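Local coordinates for uncharacterized protein TP-0789 domain-containing protein (Nitrosomonas europaea ATCC 19718, PDB 3BUU) that is of unknown function but belongs to the LolA superfamily, whose best-known members carry lipoproteins to the outer membrane, and so may bind a lipid-like ligand, at residues A[48-53]-A[107-112]; A[113-118]-A[133-138]; A[144-149]-A[162-167]; A[169-174]-A[195-200]. One frame throughout, in Å; residues are numbered along the deposited sequence. Where two conformers were deposited one is given.

Interaction 1 (A[48-53]-A[107-112]); sequences VLSKGN and ARANFT
N53 reaches over from the turn after strand 39-51 and plugs its carboxamide into the backbone that leaves helix 103-107. Its CB comes first, lying over one face of the R108 guanidinium, 3.9 Å from R108 NH2. With CG set beside its own backbone N (chi1 -75°), the amide is directed at the loop. There OD1 takes two N-H groups: A109 N at 2.9 Å, approaching nearly along the C=O axis, and N110 N at the same 2.9 Å, tilted 16° from the carbonyl plane. On the other branch ND2 gives a hydrogen to N110 O at 2.9 Å; that bond stays close to the amide plane of N53 but meets the N110 carbonyl from above its plane. With an alanine in place of N53, A109 N, N110 N and N110 O would probably lose these mates, and the loop could shift. Beside the amide, A109 CB packs 3.6 Å from G52 O. One water links S50 OG, G52 O and A107 O, and a second joins S50 OG to R108 O. The R108 guanidinium continues to a salt bridge with D114, and N110 OD1 is taken by Q23. One neutral side chain thus pairs with three backbone groups of a loop that has no regular structure of its own.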
loop_
_atom_site.group_PDB
_atom_site.type_symbol
_atom_site.label_atom_id
_atom_site.label_comp_id
_atom_site.label_asym_id
_atom_site.label_seq_id
_atom_site.Cartn_x
_atom_site.Cartn_y
_atom_site.Cartn_z
ATOM N N VAL A 48 7.847 8.429 0.967
ATOM C CA VAL A 48 7.043 7.899 2.065
ATOM C C VAL A 48 7.911 7.748 3.307
ATOM O O VAL A 48 8.991 7.144 3.232
ATOM C CB VAL A 48 6.446 6.542 1.679
ATOM C CG1 VAL A 48 5.609 6.010 2.826
ATOM C CG2 VAL A 48 5.587 6.709 0.432
ATOM N N LEU A 49 7.426 8.291 4.431
ATOM C CA LEU A 49 8.029 8.071 5.760
ATOM C C LEU A 49 7.013 7.161 6.460
ATOM O O LEU A 49 5.915 7.588 6.775
ATOM C CB LEU A 49 8.157 9.403 6.480
ATOM C CG LEU A 49 9.042 10.429 5.776
ATOM C CD1 LEU A 49 9.084 11.731 6.592
ATOM C CD2 LEU A 49 10.436 9.889 5.540
ATOM N N SER A 50 7.406 5.916 6.695
ATOM C CA SER A 50 6.512 4.889 7.176
ATOM C C SER A 50 6.859 4.434 8.600
ATOM O O SER A 50 7.980 3.954 8.855
ATOM C CB SER A 50 6.580 3.702 6.250
ATOM O OG SER A 50 5.855 2.590 6.727
ATOM N N LYS A 51 5.889 4.542 9.513
ATOM C CA LYS A 51 6.031 4.107 10.860
ATOM C C LYS A 51 4.896 3.128 11.194
ATOM O O LYS A 51 3.964 3.425 11.943
ATOM C CB LYS A 51 6.105 5.291 11.817
ATOM C CG LYS A 51 6.588 4.914 13.182
ATOM C CD LYS A 51 6.766 6.151 14.046
ATOM C CE LYS A 51 7.392 5.784 15.349
ATOM N NZ LYS A 51 7.383 7.017 16.203
ATOM N N GLY A 52 4.963 1.976 10.539
ATOM C CA GLY A 52 3.956 0.945 10.693
ATOM C C GLY A 52 2.596 1.437 10.236
ATOM O O GLY A 52 2.459 2.243 9.338
ATOM N N ASN A 53 1.584 0.952 10.890
ATOM C CA ASN A 53 0.234 1.368 10.581
ATOM C C ASN A 53 -0.226 2.498 11.473
ATOM O O ASN A 53 -1.352 2.975 11.320
ATOM C CB ASN A 53 -0.710 0.183 10.674
ATOM C CG ASN A 53 -0.590 -0.760 9.517
ATOM O OD1 ASN A 53 0.158 -0.515 8.570
ATOM N ND2 ASN A 53 -1.345 -1.853 9.582
ATOM N N ALA A 107 0.077 4.624 2.169
ATOM C CA ALA A 107 0.268 5.177 3.497
ATOM C C ALA A 107 0.403 4.119 4.581
ATOM O O ALA A 107 1.010 4.399 5.601
ATOM C CB ALA A 107 -0.893 6.112 3.831
ATOM N N ARG A 108 -0.233 2.951 4.408
ATOM C CA ARG A 108 -0.175 1.838 5.397
ATOM C C ARG A 108 1.070 1.022 5.121
ATOM O O ARG A 108 1.610 1.021 4.013
ATOM C CB ARG A 108 -1.378 0.863 5.327
ATOM C CG ARG A 108 -2.779 1.435 5.543
ATOM C CD ARG A 108 -2.953 2.212 6.814
ATOM N NE ARG A 108 -3.540 1.446 7.914
ATOM C CZ ARG A 108 -3.924 2.020 9.039
ATOM N NH1 ARG A 108 -3.753 3.313 9.204
ATOM N NH2 ARG A 108 -4.431 1.299 10.014
ATOM N N ALA A 109 1.526 0.306 6.138
ATOM C CA ALA A 109 2.690 -0.554 6.016
ATOM C C ALA A 109 2.289 -2.008 5.872
ATOM O O ALA A 109 2.909 -2.759 5.111
ATOM C CB ALA A 109 3.597 -0.384 7.229
ATOM N N ASN A 110 1.255 -2.400 6.609
ATOM C CA ASN A 110 1.034 -3.829 6.880
ATOM C C ASN A 110 -0.399 -4.211 6.796
ATOM O O ASN A 110 -1.262 -3.382 7.099
ATOM C CB ASN A 110 1.559 -4.134 8.273
ATOM C CG ASN A 110 3.069 -3.892 8.351
ATOM O OD1 ASN A 110 3.786 -4.436 7.533
ATOM N ND2 ASN A 110 3.535 -3.033 9.249
ATOM N N PHE A 111 -0.697 -5.455 6.414
ATOM C CA PHE A 111 -2.059 -5.955 6.547
ATOM C C PHE A 111 -2.383 -6.294 8.007
ATOM O O PHE A 111 -3.520 -6.087 8.450
ATOM C CB PHE A 111 -2.237 -7.213 5.709
ATOM C CG PHE A 111 -2.218 -6.977 4.226
ATOM C CD1 PHE A 111 -3.193 -6.205 3.598
ATOM C CD2 PHE A 111 -1.224 -7.566 3.465
ATOM C CE1 PHE A 111 -3.153 -6.015 2.192
ATOM C CE2 PHE A 111 -1.220 -7.405 2.080
ATOM C CZ PHE A 111 -2.185 -6.615 1.462
ATOM N N THR A 112 -1.424 -6.852 8.739
ATOM C CA THR A 112 -1.648 -7.221 10.147
ATOM C C THR A 112 -2.117 -5.998 10.904
ATOM O O THR A 112 -1.552 -4.906 10.746
ATOM C CB THR A 112 -0.385 -7.794 10.754
ATOM O OG1 THR A 112 -0.046 -9.018 10.099
ATOM C CG2 THR A 112 -0.551 -8.110 12.240
HETATM O O HOH W 1 3.338 3.402 7.065
HETATM O O HOH W 2 4.573 1.976 3.877
HETATM O O HOH W 3 2.191 -1.955 11.548
#

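Interaction 2 (A[113-118]-A[133-138]); sequences GDYHPQ and LELTGI
Strands 115-118 and 133-137 run antiparallel, their axes 4.2 Å apart at closest approach and their directions 155° from each other, as the two arms of the hairpin formed by strands 115-125 and 128-137. H116 and T136 make a hydrogen-bonded pair, with H116 N to T136 O at 2.8 Å and T136 N to H116 O at 2.9 Å. Q118 and E134 form the next such pair, where E134 N meets Q118 O. Beyond the strand ends, I138 N still reaches D114 O at 2.9 Å, which carries the ladder into the loop. The non-hydrogen-bonded pairs, Y115 with G137 and P117 with L135, close up through CA-H...O contacts, the shortest being Y115 CA to T136 O at 3.2 Å.

Y115, P117 and L135 share one face of the sheet. Y115 CB lies 3.6 Å from L135 CB, and the two side chains cross at about a right angle. The ring of Y115, turned back beside its own backbone N (chi1 -60°), runs alongside the bare backbone of G137, where CD1 comes 3.5 Å from G137 CA; its hydroxyl ends on the backbone N of Y144. L135 extends CD2 the other way, to P117 CB at 3.7 Å. Helix 9-20 covers this side, with L13 on both P117 and L135.

H116, Q118, E134 and T136 occupy the other face. The chemistry is therefore two-sided: P117 and L135 are closed in under helix 9-20, Y115 lies against V147 of the next strand, the polar side chains look outward, and five backbone bonds hold the arms in register.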
loop_
_atom_site.group_PDB
_atom_site.type_symbol
_atom_site.label_atom_id
_atom_site.label_comp_id
_atom_site.label_asym_id
_atom_site.label_seq_id
_atom_site.Cartn_x
_atom_site.Cartn_y
_atom_site.Cartn_z
ATOM N N GLY A 113 -3.158 -6.189 11.714
ATOM C CA GLY A 113 -3.740 -5.122 12.527
ATOM C C GLY A 113 -4.955 -4.471 11.878
ATOM O O GLY A 113 -5.816 -3.916 12.558
ATOM N N ASP A 114 -5.020 -4.502 10.552
ATOM C CA ASP A 114 -6.149 -3.914 9.825
ATOM C C ASP A 114 -7.179 -4.951 9.390
ATOM O O ASP A 114 -8.299 -4.609 9.058
ATOM C CB ASP A 114 -5.658 -3.180 8.568
ATOM C CG ASP A 114 -5.078 -1.813 8.835
ATOM O OD1 ASP A 114 -5.062 -1.398 10.035
ATOM O OD2 ASP A 114 -4.660 -1.154 7.824
ATOM N N TYR A 115 -6.764 -6.232 9.329
ATOM C CA TYR A 115 -7.579 -7.302 8.784
ATOM C C TYR A 115 -7.464 -8.517 9.675
ATOM O O TYR A 115 -6.375 -8.862 10.139
ATOM C CB TYR A 115 -7.107 -7.746 7.376
ATOM C CG TYR A 115 -7.163 -6.609 6.400
ATOM C CD1 TYR A 115 -8.332 -6.325 5.699
ATOM C CD2 TYR A 115 -6.083 -5.767 6.229
ATOM C CE1 TYR A 115 -8.421 -5.215 4.858
ATOM C CE2 TYR A 115 -6.159 -4.652 5.404
ATOM C CZ TYR A 115 -7.325 -4.369 4.723
ATOM O OH TYR A 115 -7.413 -3.261 3.938
ATOM N N HIS A 116 -8.582 -9.211 9.851
ATOM C CA HIS A 116 -8.573 -10.530 10.485
ATOM C C HIS A 116 -8.314 -11.570 9.383
ATOM O O HIS A 116 -9.066 -11.600 8.410
ATOM C CB HIS A 116 -9.937 -10.771 11.102
ATOM C CG HIS A 116 -10.194 -12.231 11.385
ATOM N ND1 HIS A 116 -9.767 -12.864 12.528
ATOM C CD2 HIS A 116 -10.742 -13.206 10.606
ATOM C CE1 HIS A 116 -10.093 -14.152 12.480
ATOM N NE2 HIS A 116 -10.685 -14.379 11.318
ATOM N N PRO A 117 -7.251 -12.374 9.494
ATOM C CA PRO A 117 -6.962 -13.381 8.482
ATOM C C PRO A 117 -7.536 -14.763 8.794
ATOM O O PRO A 117 -7.545 -15.184 9.939
ATOM C CB PRO A 117 -5.434 -13.448 8.535
ATOM C CG PRO A 117 -5.111 -13.220 9.967
ATOM C CD PRO A 117 -6.190 -12.301 10.503
ATOM N N GLN A 118 -7.971 -15.452 7.754
ATOM C CA GLN A 118 -8.391 -16.828 7.868
ATOM C C GLN A 118 -8.002 -17.488 6.572
ATOM O O GLN A 118 -8.141 -16.912 5.493
ATOM C CB GLN A 118 -9.906 -16.874 8.079
ATOM C CG GLN A 118 -10.506 -18.272 8.234
ATOM C CD GLN A 118 -11.974 -18.218 8.702
ATOM O OE1 GLN A 118 -12.344 -17.445 9.586
ATOM N NE2 GLN A 118 -12.791 -19.076 8.135
ATOM N N LEU A 133 -5.385 -16.440 1.788
ATOM C CA LEU A 133 -5.955 -15.905 3.003
ATOM C C LEU A 133 -7.096 -14.964 2.679
ATOM O O LEU A 133 -6.964 -14.107 1.812
ATOM C CB LEU A 133 -4.919 -15.092 3.804
ATOM C CG LEU A 133 -3.680 -15.877 4.258
ATOM C CD1 LEU A 133 -2.726 -14.960 5.081
ATOM C CD2 LEU A 133 -4.055 -17.081 5.080
ATOM N N GLU A 134 -8.194 -15.089 3.403
ATOM C CA GLU A 134 -9.258 -14.104 3.361
ATOM C C GLU A 134 -9.008 -13.114 4.501
ATOM O O GLU A 134 -8.970 -13.516 5.680
ATOM C CB GLU A 134 -10.616 -14.785 3.528
ATOM C CG GLU A 134 -11.722 -13.748 3.505
ATOM C CD GLU A 134 -13.071 -14.299 3.124
ATOM O OE1 GLU A 134 -13.174 -15.486 2.775
ATOM O OE2 GLU A 134 -14.045 -13.524 3.147
ATOM N N LEU A 135 -8.830 -11.845 4.134
ATOM C CA LEU A 135 -8.549 -10.770 5.090
ATOM C C LEU A 135 -9.800 -9.945 5.195
ATOM O O LEU A 135 -10.221 -9.287 4.234
ATOM C CB LEU A 135 -7.407 -9.916 4.544
ATOM C CG LEU A 135 -6.101 -10.635 4.260
ATOM C CD1 LEU A 135 -5.002 -9.648 3.911
ATOM C CD2 LEU A 135 -5.651 -11.560 5.322
ATOM N N THR A 136 -10.419 -9.953 6.384
ATOM C CA THR A 136 -11.633 -9.210 6.610
ATOM C C THR A 136 -11.287 -7.930 7.340
ATOM O O THR A 136 -10.700 -7.963 8.414
ATOM C CB THR A 136 -12.615 -10.071 7.457
ATOM O OG1 THR A 136 -12.930 -11.278 6.779
ATOM C CG2 THR A 136 -13.893 -9.276 7.709
ATOM N N GLY A 137 -11.651 -6.802 6.760
ATOM C CA GLY A 137 -11.325 -5.506 7.368
ATOM C C GLY A 137 -11.937 -5.396 8.732
ATOM O O GLY A 137 -13.102 -5.763 8.938
ATOM N N ILE A 138 -11.164 -4.900 9.683
ATOM C CA ILE A 138 -11.647 -4.834 11.049
ATOM C C ILE A 138 -12.843 -3.872 11.155
ATOM O O ILE A 138 -13.808 -4.134 11.914
ATOM C CB ILE A 138 -10.516 -4.416 12.000
ATOM C CG1 ILE A 138 -9.527 -5.585 12.162
ATOM C CG2 ILE A 138 -11.091 -3.945 13.318
ATOM C CD1 ILE A 138 -8.832 -5.721 13.523
#

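Interaction 3 (A[144-149]-A[162-167]); sequences YQKVLL and EFYSVS
E162 N donates to L148 O at 2.8 Å, in the carbonyl plane, the shortest hydrogen bond between the two segments. L148 N returns the bond to E162 O, and one step along Y164 N reaches K146 O at 2.9 Å. Where the strands give out, a water bridges Q145 N and Y164 O. On one face K146 lies across the ring of Y164. Its CG is anti to the backbone N (chi1 167°) and the chain beyond is extended, which brings CE over the ring at 3.9 Å from the centroid. The ammonium follows in a cation-pi contact, NZ standing 4.5 Å from that centroid and 6° off the ring normal. L148 CG meets Y164 CE2 at 3.8 Å, while Y164 OH donates to E162 OE1 at 2.7 Å from above the carboxylate plane, a bond that would tether the hydroxyl end of the ring. On the opposite face Y144 and F163 meet obliquely, planes at 49°: F163 CD1 sits over the centre of the Y144 ring, 3.3 Å from Y144 CE2. V147 runs along the flank of F163. Y144 OH continues to D105 and K172. Strand 146-152 bonds on its far edge to strand 128-137, and strand 158-164 to strand 170-182, so this hairpin lies between strands 128-137 and 170-182.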
loop_
_atom_site.group_PDB
_atom_site.type_symbol
_atom_site.label_atom_id
_atom_site.label_comp_id
_atom_site.label_asym_id
_atom_site.label_seq_id
_atom_site.Cartn_x
_atom_site.Cartn_y
_atom_site.Cartn_z
ATOM N N TYR A 144 -9.788 -1.548 2.782
ATOM C CA TYR A 144 -10.734 -2.444 2.110
ATOM C C TYR A 144 -11.553 -3.209 3.073
ATOM O O TYR A 144 -11.079 -3.509 4.180
ATOM C CB TYR A 144 -9.994 -3.486 1.217
ATOM C CG TYR A 144 -9.040 -2.838 0.290
ATOM C CD1 TYR A 144 -9.482 -2.256 -0.893
ATOM C CD2 TYR A 144 -7.679 -2.764 0.613
ATOM C CE1 TYR A 144 -8.584 -1.603 -1.749
ATOM C CE2 TYR A 144 -6.770 -2.114 -0.234
ATOM C CZ TYR A 144 -7.251 -1.539 -1.412
ATOM O OH TYR A 144 -6.411 -0.872 -2.270
ATOM N N GLN A 145 -12.745 -3.615 2.641
ATOM C CA GLN A 145 -13.519 -4.495 3.485
ATOM C C GLN A 145 -13.074 -5.947 3.407
ATOM O O GLN A 145 -13.238 -6.704 4.369
ATOM C CB GLN A 145 -15.002 -4.271 3.274
ATOM C CG GLN A 145 -15.387 -2.856 3.795
ATOM C CD GLN A 145 -14.909 -2.578 5.235
ATOM O OE1 GLN A 145 -13.890 -1.875 5.466
ATOM N NE2 GLN A 145 -15.608 -3.162 6.196
ATOM N N LYS A 146 -12.554 -6.362 2.270
ATOM C CA LYS A 146 -12.124 -7.724 2.075
ATOM C C LYS A 146 -10.991 -7.757 1.075
ATOM O O LYS A 146 -11.066 -7.119 0.026
ATOM C CB LYS A 146 -13.317 -8.598 1.569
ATOM C CG LYS A 146 -12.953 -9.950 1.041
ATOM C CD LYS A 146 -14.219 -10.638 0.462
ATOM C CE LYS A 146 -13.872 -11.826 -0.371
ATOM N NZ LYS A 146 -15.130 -12.532 -0.753
ATOM N N VAL A 147 -9.955 -8.538 1.399
ATOM C CA VAL A 147 -8.840 -8.795 0.483
ATOM C C VAL A 147 -8.618 -10.311 0.474
ATOM O O VAL A 147 -8.634 -10.923 1.551
ATOM C CB VAL A 147 -7.555 -8.070 0.961
ATOM C CG1 VAL A 147 -6.392 -8.306 -0.020
ATOM C CG2 VAL A 147 -7.816 -6.571 1.068
ATOM N N LEU A 148 -8.348 -10.918 -0.677
ATOM C CA LEU A 148 -7.827 -12.279 -0.725
ATOM C C LEU A 148 -6.369 -12.157 -1.106
ATOM O O LEU A 148 -6.039 -11.536 -2.106
ATOM C CB LEU A 148 -8.580 -13.135 -1.764
ATOM C CG LEU A 148 -10.072 -13.332 -1.523
ATOM C CD1 LEU A 148 -10.602 -14.322 -2.554
ATOM C CD2 LEU A 148 -10.389 -13.729 -0.106
ATOM N N LEU A 149 -5.497 -12.739 -0.291
ATOM C CA LEU A 149 -4.056 -12.639 -0.467
ATOM C C LEU A 149 -3.465 -14.032 -0.665
ATOM O O LEU A 149 -3.656 -14.909 0.180
ATOM C CB LEU A 149 -3.423 -11.967 0.769
ATOM C CG LEU A 149 -1.893 -11.810 0.705
ATOM C CD1 LEU A 149 -1.454 -10.835 -0.364
ATOM C CD2 LEU A 149 -1.365 -11.422 2.065
ATOM N N GLU A 162 -6.490 -9.971 -4.409
ATOM C CA GLU A 162 -7.774 -9.511 -4.986
ATOM C C GLU A 162 -8.440 -8.617 -3.959
ATOM O O GLU A 162 -8.531 -8.991 -2.776
ATOM C CB GLU A 162 -8.664 -10.718 -5.319
ATOM C CG GLU A 162 -8.177 -11.585 -6.468
ATOM C CD GLU A 162 -9.068 -12.762 -6.736
ATOM O OE1 GLU A 162 -9.948 -13.045 -5.921
ATOM O OE2 GLU A 162 -8.838 -13.443 -7.747
ATOM N N PHE A 163 -8.919 -7.448 -4.403
ATOM C CA PHE A 163 -9.470 -6.444 -3.488
ATOM C C PHE A 163 -10.956 -6.318 -3.790
ATOM O O PHE A 163 -11.327 -6.169 -4.961
ATOM C CB PHE A 163 -8.769 -5.090 -3.723
ATOM C CG PHE A 163 -7.316 -5.155 -3.459
ATOM C CD1 PHE A 163 -6.836 -4.824 -2.184
ATOM C CD2 PHE A 163 -6.420 -5.589 -4.445
ATOM C CE1 PHE A 163 -5.480 -4.915 -1.901
ATOM C CE2 PHE A 163 -5.057 -5.677 -4.172
ATOM C CZ PHE A 163 -4.588 -5.331 -2.907
ATOM N N TYR A 164 -11.771 -6.361 -2.734
ATOM C CA TYR A 164 -13.229 -6.395 -2.876
ATOM C C TYR A 164 -13.861 -5.179 -2.254
ATOM O O TYR A 164 -13.313 -4.566 -1.298
ATOM C CB TYR A 164 -13.756 -7.662 -2.197
ATOM C CG TYR A 164 -13.393 -8.878 -2.996
ATOM C CD1 TYR A 164 -14.283 -9.429 -3.937
ATOM C CD2 TYR A 164 -12.151 -9.494 -2.832
ATOM C CE1 TYR A 164 -13.950 -10.542 -4.699
ATOM C CE2 TYR A 164 -11.784 -10.606 -3.619
ATOM C CZ TYR A 164 -12.703 -11.127 -4.544
ATOM O OH TYR A 164 -12.448 -12.197 -5.370
ATOM N N SER A 165 -15.031 -4.839 -2.803
ATOM C CA SER A 165 -15.797 -3.692 -2.327
ATOM C C SER A 165 -16.497 -3.977 -1.043
ATOM O O SER A 165 -16.526 -5.119 -0.582
ATOM C CB SER A 165 -16.823 -3.357 -3.361
ATOM O OG SER A 165 -17.931 -4.252 -3.299
ATOM N N VAL A 166 -17.128 -2.935 -0.499
ATOM C CA VAL A 166 -17.871 -3.060 0.753
ATOM C C VAL A 166 -19.050 -4.035 0.632
ATOM O O VAL A 166 -19.587 -4.478 1.653
ATOM C CB VAL A 166 -18.399 -1.683 1.271
ATOM C CG1 VAL A 166 -17.251 -0.690 1.495
ATOM C CG2 VAL A 166 -19.419 -1.091 0.295
ATOM N N SER A 167 -19.455 -4.326 -0.613
ATOM C CA SER A 167 -20.514 -5.285 -0.921
ATOM C C SER A 167 -20.025 -6.585 -1.574
ATOM O O SER A 167 -20.827 -7.361 -2.109
ATOM C CB SER A 167 -21.556 -4.634 -1.847
ATOM O OG SER A 167 -20.980 -4.437 -3.123
HETATM O O HOH W 4 -13.817 -2.476 0.399
#

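Interaction 4 (A[169-174]-A[195-200]); sequences RLLKTS and DALKSG
A196 N donates to L171 O at 2.9 Å, the one hydrogen bond between the segments; it reaches the carbonyl from above its plane, 42° out. Around it the touch is apolar. A196 CB packs against L170 CG at 3.7 Å, which L170 offers by placing CG anti to its backbone N (chi1 -178°). L197 comes next: CD2 rests 3.5 Å from L170 O, while CD1 lies 4.0 Å from L171 CD2, and the two leucines run abreast. What sets A196 and L197 in place is D195, whose carboxylate folds back over its own loop. D195 OD1 accepts L197 N at 2.8 Å from well above the carboxylate plane, making an Asx turn. D195 OD2 is gripped twice by S199, through OG at 2.6 Å on its anti lone pair and through the backbone N at 3.2 Å. Replacing D195 with an alanine is likely to leave L197 N and the S199 hydroxyl without this acceptor, so that the turn presenting A196 and L197 could open. Strand 170-182 carries a classic beta bulge here, L171 and K172 together lying opposite F163, and the K172 ammonium runs inward to D105 and Q100. The contact lies at the surface, where strand 170-182, flanked by strand 158-164 along one edge and strand 185-195 along the other, meets the loop leading into strand 202-212.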
loop_
_atom_site.group_PDB
_atom_site.type_symbol
_atom_site.label_atom_id
_atom_site.label_comp_id
_atom_site.label_asym_id
_atom_site.label_seq_id
_atom_site.Cartn_x
_atom_site.Cartn_y
_atom_site.Cartn_z
ATOM N N ARG A 169 -17.925 -7.067 -4.336
ATOM C CA ARG A 169 -17.575 -7.043 -5.774
ATOM C C ARG A 169 -16.067 -6.948 -5.910
ATOM O O ARG A 169 -15.455 -6.145 -5.222
ATOM C CB ARG A 169 -18.190 -5.817 -6.499
ATOM C CG ARG A 169 -19.609 -5.996 -7.080
ATOM C CD ARG A 169 -20.593 -6.366 -6.004
ATOM N NE ARG A 169 -21.983 -6.355 -6.461
ATOM C CZ ARG A 169 -23.038 -6.438 -5.654
ATOM N NH1 ARG A 169 -22.893 -6.528 -4.339
ATOM N NH2 ARG A 169 -24.244 -6.429 -6.155
ATOM N N LEU A 170 -15.480 -7.697 -6.832
ATOM C CA LEU A 170 -14.063 -7.553 -7.132
ATOM C C LEU A 170 -13.811 -6.189 -7.734
ATOM O O LEU A 170 -14.448 -5.828 -8.731
ATOM C CB LEU A 170 -13.622 -8.654 -8.085
ATOM C CG LEU A 170 -12.142 -8.682 -8.482
ATOM C CD1 LEU A 170 -11.225 -9.006 -7.321
ATOM C CD2 LEU A 170 -11.885 -9.681 -9.573
ATOM N N LEU A 171 -12.855 -5.460 -7.175
ATOM C CA LEU A 171 -12.520 -4.133 -7.667
ATOM C C LEU A 171 -11.213 -4.076 -8.437
ATOM O O LEU A 171 -11.132 -3.376 -9.443
ATOM C CB LEU A 171 -12.448 -3.167 -6.528
ATOM C CG LEU A 171 -13.786 -2.939 -5.820
ATOM C CD1 LEU A 171 -13.595 -1.923 -4.677
ATOM C CD2 LEU A 171 -14.878 -2.480 -6.794
ATOM N N LYS A 172 -10.203 -4.801 -7.960
ATOM C CA LYS A 172 -8.906 -4.731 -8.602
ATOM C C LYS A 172 -8.085 -5.896 -8.092
ATOM O O LYS A 172 -8.456 -6.560 -7.133
ATOM C CB LYS A 172 -8.202 -3.381 -8.353
ATOM C CG LYS A 172 -7.833 -3.126 -6.928
ATOM C CD LYS A 172 -7.249 -1.743 -6.673
ATOM C CE LYS A 172 -6.680 -1.601 -5.258
ATOM N NZ LYS A 172 -6.313 -0.193 -4.991
ATOM N N THR A 173 -6.969 -6.120 -8.762
ATOM C CA THR A 173 -6.052 -7.163 -8.391
ATOM C C THR A 173 -4.649 -6.575 -8.342
ATOM O O THR A 173 -4.367 -5.555 -8.971
ATOM C CB THR A 173 -6.081 -8.308 -9.433
ATOM O OG1 THR A 173 -5.743 -7.778 -10.714
ATOM C CG2 THR A 173 -7.433 -8.977 -9.509
ATOM N N SER A 174 -3.772 -7.192 -7.567
ATOM C CA SER A 174 -2.388 -6.801 -7.545
ATOM C C SER A 174 -1.498 -8.026 -7.708
ATOM O O SER A 174 -1.896 -9.148 -7.391
ATOM C CB SER A 174 -2.025 -6.060 -6.274
ATOM O OG SER A 174 -2.124 -6.952 -5.195
ATOM N N ASP A 195 -7.192 -2.717 -12.695
ATOM C CA ASP A 195 -8.636 -2.569 -12.525
ATOM C C ASP A 195 -9.326 -3.868 -12.923
ATOM O O ASP A 195 -9.014 -4.420 -13.968
ATOM C CB ASP A 195 -9.137 -1.448 -13.412
ATOM C CG ASP A 195 -10.552 -1.006 -13.067
ATOM O OD1 ASP A 195 -11.228 -1.581 -12.177
ATOM O OD2 ASP A 195 -11.005 -0.066 -13.729
ATOM N N ALA A 196 -10.260 -4.331 -12.082
ATOM C CA ALA A 196 -11.103 -5.480 -12.424
ATOM C C ALA A 196 -12.376 -5.089 -13.138
ATOM O O ALA A 196 -13.087 -5.956 -13.613
ATOM C CB ALA A 196 -11.435 -6.306 -11.203
ATOM N N LEU A 197 -12.668 -3.794 -13.174
ATOM C CA LEU A 197 -13.851 -3.270 -13.816
ATOM C C LEU A 197 -13.531 -2.846 -15.253
ATOM O O LEU A 197 -12.887 -3.604 -15.992
ATOM C CB LEU A 197 -14.468 -2.169 -12.950
ATOM C CG LEU A 197 -14.842 -2.644 -11.511
ATOM C CD1 LEU A 197 -15.487 -1.532 -10.643
ATOM C CD2 LEU A 197 -15.650 -3.958 -11.449
ATOM N N LYS A 198 -13.956 -1.659 -15.664
ATOM C CA LYS A 198 -13.997 -1.306 -17.081
ATOM C C LYS A 198 -12.963 -0.300 -17.563
ATOM O O LYS A 198 -12.905 -0.008 -18.765
ATOM C CB LYS A 198 -15.416 -0.853 -17.441
ATOM C CG LYS A 198 -16.418 -1.970 -17.236
ATOM C CD LYS A 198 -17.687 -1.716 -18.020
ATOM C CE LYS A 198 -18.449 -3.002 -18.219
ATOM N NZ LYS A 198 -19.361 -2.913 -19.397
ATOM N N SER A 199 -12.130 0.238 -16.672
ATOM C CA SER A 199 -11.290 1.373 -17.110
ATOM C C SER A 199 -10.128 0.958 -18.005
ATOM O O SER A 199 -9.564 1.793 -18.692
ATOM C CB SER A 199 -10.740 2.177 -15.934
ATOM O OG SER A 199 -9.680 1.469 -15.309
ATOM N N GLY A 200 -9.669 -0.279 -17.857
ATOM C CA GLY A 200 -8.453 -0.719 -18.522
ATOM C C GLY A 200 -7.186 -0.218 -17.877
ATOM O O GLY A 200 -6.095 -0.475 -18.393
#

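Interactions 2, 3 and 4 follow one another across neighbouring antiparallel strands: strand 128-137 of interaction 2 bonds to strand 146-152 of interaction 3, and F163 of interaction 3 bonds to L171 and K172 of interaction 4. Interaction 1 is the most central, its centre about 8 Å from that of the chain, and reaches interaction 2 through the R108-D114 salt bridge and F111 packed on L135, and interaction 3 through F111 on L149. Interactions 2 and 3 are partly buried hairpins held by backbone ladders; interaction 1, also partly buried, relies on a side-chain amide and waters, whereas interaction 4 is a surface contact with one backbone bond and leucine packing.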